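Local atomic coordinates of 336aa long hypothetical dTDP-glucose 4,6-dehydratase (Pyrococcus horikoshii, PDB entry 2HUN), a protein that probably acts as an NAD(+)-dependent dTDP-glucose 4,6-dehydratase. Residues S158-L161 / V162-W165; G105-T108 / L109-I113. All coordinates share one frame; numbering follows the deposited sequence.

In the fold
Contacts 1 and 2 are stretches of about two turns from two neighbouring helices, 150-168 and 96-116, and their centres lie 10 Å apart. Contact 2 comes first in the chain. The two are tied by a probable hydrogen bond from Trp165 NE1 to Glu111 OE1 at 2.7 Å, and the same indole packs on the tyrosine of contact 2, with Trp165 CZ2 3.5 Å from Tyr107 CE1. Nearer the cofactor, Ser158 CB lies 3.5 Å from Thr106 OG1. The side chain of Ser158 is about 8 Å from the bound NAD, and Gly105 is about 6 Å from it. At both contacts the second subunit also packs on the helix.

Contact 1 of 2, residues S158-L161 / V162-W165; sequences SDML and VLGW
Trp165 lies one helical turn beyond Leu161, and its indole folds back alongside that residue. Trp165 N donates to Leu161 O at 2.8 Å, an almost straight bond (N-H...O 175°). The same oxygen also lies obliquely to the ring, 3.3 Å from Trp165 CE3, and 3.4 Å from Trp165 CB. Farther out the two side chains run in the same direction, with Leu161 CD2 3.8 Å from Trp165 CZ3. The first torsion of Trp165, -100°, is well away from a staggered value and sets the benzo half of the indole alongside this leucine. Val162 is packed just as closely against the preceding turn: its CG2 is 3.4 Å from Ser158 O, the oxygen that accepts Val162 N.

All this belongs to helix 150-168 of the Rossmann domain, which also carries Tyr151 and Lys155, two NAD-binding residues spaced as in the Tyr-X-X-X-Lys motif of short-chain dehydrogenases/reductases. Ser158, a turn after Lys155, hydrogen-bonds through OG to the carbonyl of Lys155 and to His124, while Asp159 forms a salt bridge with Arg177 and a hydrogen bond with Ser126.

Trp165 NE1 donates to Glu111 OE1 on helix 96-116. With the indole removed, an alanine here would probably leave Leu161 CD2 without its aromatic neighbour and OE1 of Glu111 without the indole N-H. Met160 and Leu163, by contrast, meet through fewer atoms. They lie side by side, and Met160 CE on Leu163 CD1, at 3.7 Å, is their one close side-chain contact. Bends at chi2 and chi3 bring the thioether methyl there. This sparser side is buried all the same: Leu145 of the second subunit packs on both residues, and Ile175 of strand 172-182 on Leu163.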
# COMPACT_ATOMS: atom_id res chain seq x y z
N SER A 158 3.34 3.05 -0.56
CA SER A 158 4.63 3.33 0.05
C SER A 158 4.57 3.09 1.56
O SER A 158 5.53 2.57 2.14
CB SER A 158 5.12 4.76 -0.27
OG SER A 158 4.35 5.75 0.38
N ASP A 159 3.46 3.45 2.19
CA ASP A 159 3.32 3.22 3.64
C ASP A 159 3.49 1.73 3.94
O ASP A 159 4.19 1.34 4.87
CB ASP A 159 1.93 3.66 4.14
CG ASP A 159 1.77 5.16 4.21
OD1 ASP A 159 2.70 5.88 3.78
OD2 ASP A 159 0.71 5.63 4.69
N MET A 160 2.84 0.88 3.14
CA MET A 160 2.91 -0.56 3.34
C MET A 160 4.34 -1.09 3.26
O MET A 160 4.73 -1.96 4.07
CB MET A 160 2.01 -1.29 2.33
CG MET A 160 0.52 -0.99 2.46
SD MET A 160 -0.11 -1.19 4.16
CE MET A 160 0.02 0.43 4.79
N LEU A 161 5.13 -0.59 2.31
CA LEU A 161 6.51 -1.04 2.17
C LEU A 161 7.29 -0.67 3.43
O LEU A 161 8.06 -1.48 3.95
CB LEU A 161 7.19 -0.41 0.95
CG LEU A 161 6.55 -0.70 -0.41
CD1 LEU A 161 7.39 -0.06 -1.52
CD2 LEU A 161 6.44 -2.20 -0.63
N VAL A 162 7.08 0.54 3.92
CA VAL A 162 7.77 0.98 5.13
C VAL A 162 7.46 0.07 6.31
O VAL A 162 8.36 -0.31 7.06
CB VAL A 162 7.42 2.43 5.50
CG1 VAL A 162 8.03 2.79 6.84
CG2 VAL A 162 7.96 3.37 4.43
N LEU A 163 6.19 -0.29 6.49
CA LEU A 163 5.80 -1.16 7.59
C LEU A 163 6.49 -2.52 7.46
O LEU A 163 7.03 -3.05 8.43
CB LEU A 163 4.28 -1.34 7.60
CG LEU A 163 3.44 -0.10 7.95
CD1 LEU A 163 1.95 -0.41 7.81
CD2 LEU A 163 3.76 0.34 9.36
N GLY A 164 6.50 -3.06 6.25
CA GLY A 164 7.11 -4.35 6.00
C GLY A 164 8.61 -4.39 6.18
O GLY A 164 9.13 -5.29 6.85
N TRP A 165 9.31 -3.44 5.57
CA TRP A 165 10.76 -3.37 5.66
C TRP A 165 11.22 -3.15 7.10
O TRP A 165 12.22 -3.72 7.55
CB TRP A 165 11.30 -2.25 4.77
CG TRP A 165 11.85 -2.73 3.44
CD1 TRP A 165 13.15 -2.67 3.03
CD2 TRP A 165 11.11 -3.29 2.34
NE1 TRP A 165 13.27 -3.16 1.75
CE2 TRP A 165 12.04 -3.54 1.30
CE3 TRP A 165 9.76 -3.60 2.14
CZ2 TRP A 165 11.66 -4.09 0.07
CZ3 TRP A 165 9.38 -4.15 0.91
CH2 TRP A 165 10.33 -4.39 -0.10

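Contact 2 of 2, residues G105-T108 / L109-I113; sequences GTYT and LLESI
Helix 96-116 of the Rossmann domain places Tyr107 and Glu111 one turn apart and joins them by a CH-pi contact. Glu111 CG sits over one face of the Tyr107 ring, 4.0 Å from its centroid and nearest to Tyr107 CZ at 3.7 Å. Tyr107 CG is anti to the backbone N (chi1 165°), which carries the ring along the helix toward the glutamate. The carboxylate is bent onward, its plane turned 19° from that of the ring; OE1 accepts from Trp165 NE1 and OE2 forms a salt bridge with Arg114, a pairing that would probably favour the charged form. Glu111 N donates to Tyr107 O at 2.8 Å.

Elsewhere, Leu109 O takes two donors from the same face of its plane, Ser112 OG at 2.7 Å and Ile113 N at 2.9 Å. Thr106 and Leu110 point the same way and meet lightly, Thr106 CG2 4.1 Å from Leu110 CD1.

Leu109, Leu110 and Ile113 rest on Phe122 of strand 121-127, and Leu109 reaches strand 78-81. Thr106 and Leu110 pack on Val162 of helix 150-168. Thr108 and Ser112 face Tyr66 of helix 66-74, whereas Leu99 of the second subunit packs on Tyr107 and its Pro95 on Glu111.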
# COMPACT_ATOMS: atom_id res chain seq x y z
N GLY A 105 10.49 5.36 -5.26
CA GLY A 105 11.34 6.23 -4.47
C GLY A 105 11.43 5.80 -3.02
O GLY A 105 12.52 5.79 -2.44
N THR A 106 10.29 5.45 -2.42
CA THR A 106 10.31 5.04 -1.02
C THR A 106 11.02 3.69 -0.88
O THR A 106 11.78 3.48 0.06
CB THR A 106 8.89 4.97 -0.45
OG1 THR A 106 8.29 6.27 -0.55
CG2 THR A 106 8.92 4.54 1.01
N TYR A 107 10.76 2.79 -1.82
CA TYR A 107 11.39 1.47 -1.85
C TYR A 107 12.92 1.63 -1.86
O TYR A 107 13.63 0.99 -1.09
CB TYR A 107 10.96 0.72 -3.12
CG TYR A 107 11.80 -0.50 -3.46
CD1 TYR A 107 11.63 -1.70 -2.78
CD2 TYR A 107 12.78 -0.44 -4.46
CE1 TYR A 107 12.40 -2.83 -3.09
CE2 TYR A 107 13.56 -1.55 -4.78
CZ TYR A 107 13.36 -2.74 -4.09
OH TYR A 107 14.12 -3.85 -4.41
N THR A 108 13.40 2.49 -2.75
CA THR A 108 14.84 2.74 -2.89
C THR A 108 15.45 3.27 -1.60
O THR A 108 16.55 2.88 -1.21
CB THR A 108 15.12 3.75 -4.03
OG1 THR A 108 14.46 3.31 -5.22
CG2 THR A 108 16.62 3.85 -4.29
N LEU A 109 14.74 4.17 -0.94
CA LEU A 109 15.21 4.74 0.32
C LEU A 109 15.27 3.63 1.37
O LEU A 109 16.24 3.54 2.12
CB LEU A 109 14.26 5.85 0.78
CG LEU A 109 14.82 6.82 1.82
CD1 LEU A 109 15.95 7.62 1.18
CD2 LEU A 109 13.72 7.76 2.30
N LEU A 110 14.24 2.79 1.42
CA LEU A 110 14.19 1.69 2.38
C LEU A 110 15.35 0.72 2.12
O LEU A 110 16.00 0.26 3.06
CB LEU A 110 12.85 0.95 2.29
CG LEU A 110 11.64 1.71 2.88
CD1 LEU A 110 10.33 1.01 2.53
CD2 LEU A 110 11.82 1.81 4.39
N GLU A 111 15.60 0.42 0.86
CA GLU A 111 16.69 -0.49 0.53
C GLU A 111 18.04 0.09 0.95
O GLU A 111 18.86 -0.61 1.53
CB GLU A 111 16.70 -0.81 -0.97
CG GLU A 111 15.73 -1.92 -1.37
CD GLU A 111 16.07 -3.26 -0.73
OE1 GLU A 111 15.64 -3.52 0.41
OE2 GLU A 111 16.78 -4.05 -1.37
N SER A 112 18.26 1.37 0.66
CA SER A 112 19.52 2.00 1.02
C SER A 112 19.68 1.97 2.54
O SER A 112 20.78 1.77 3.05
CB SER A 112 19.57 3.45 0.51
OG SER A 112 18.70 4.29 1.24
N ILE A 113 18.58 2.18 3.26
CA ILE A 113 18.64 2.16 4.71
C ILE A 113 18.99 0.78 5.27
O ILE A 113 19.89 0.67 6.12
CB ILE A 113 17.31 2.64 5.32
CG1 ILE A 113 17.17 4.15 5.14
CG2 ILE A 113 17.25 2.26 6.80
CD1 ILE A 113 15.83 4.72 5.57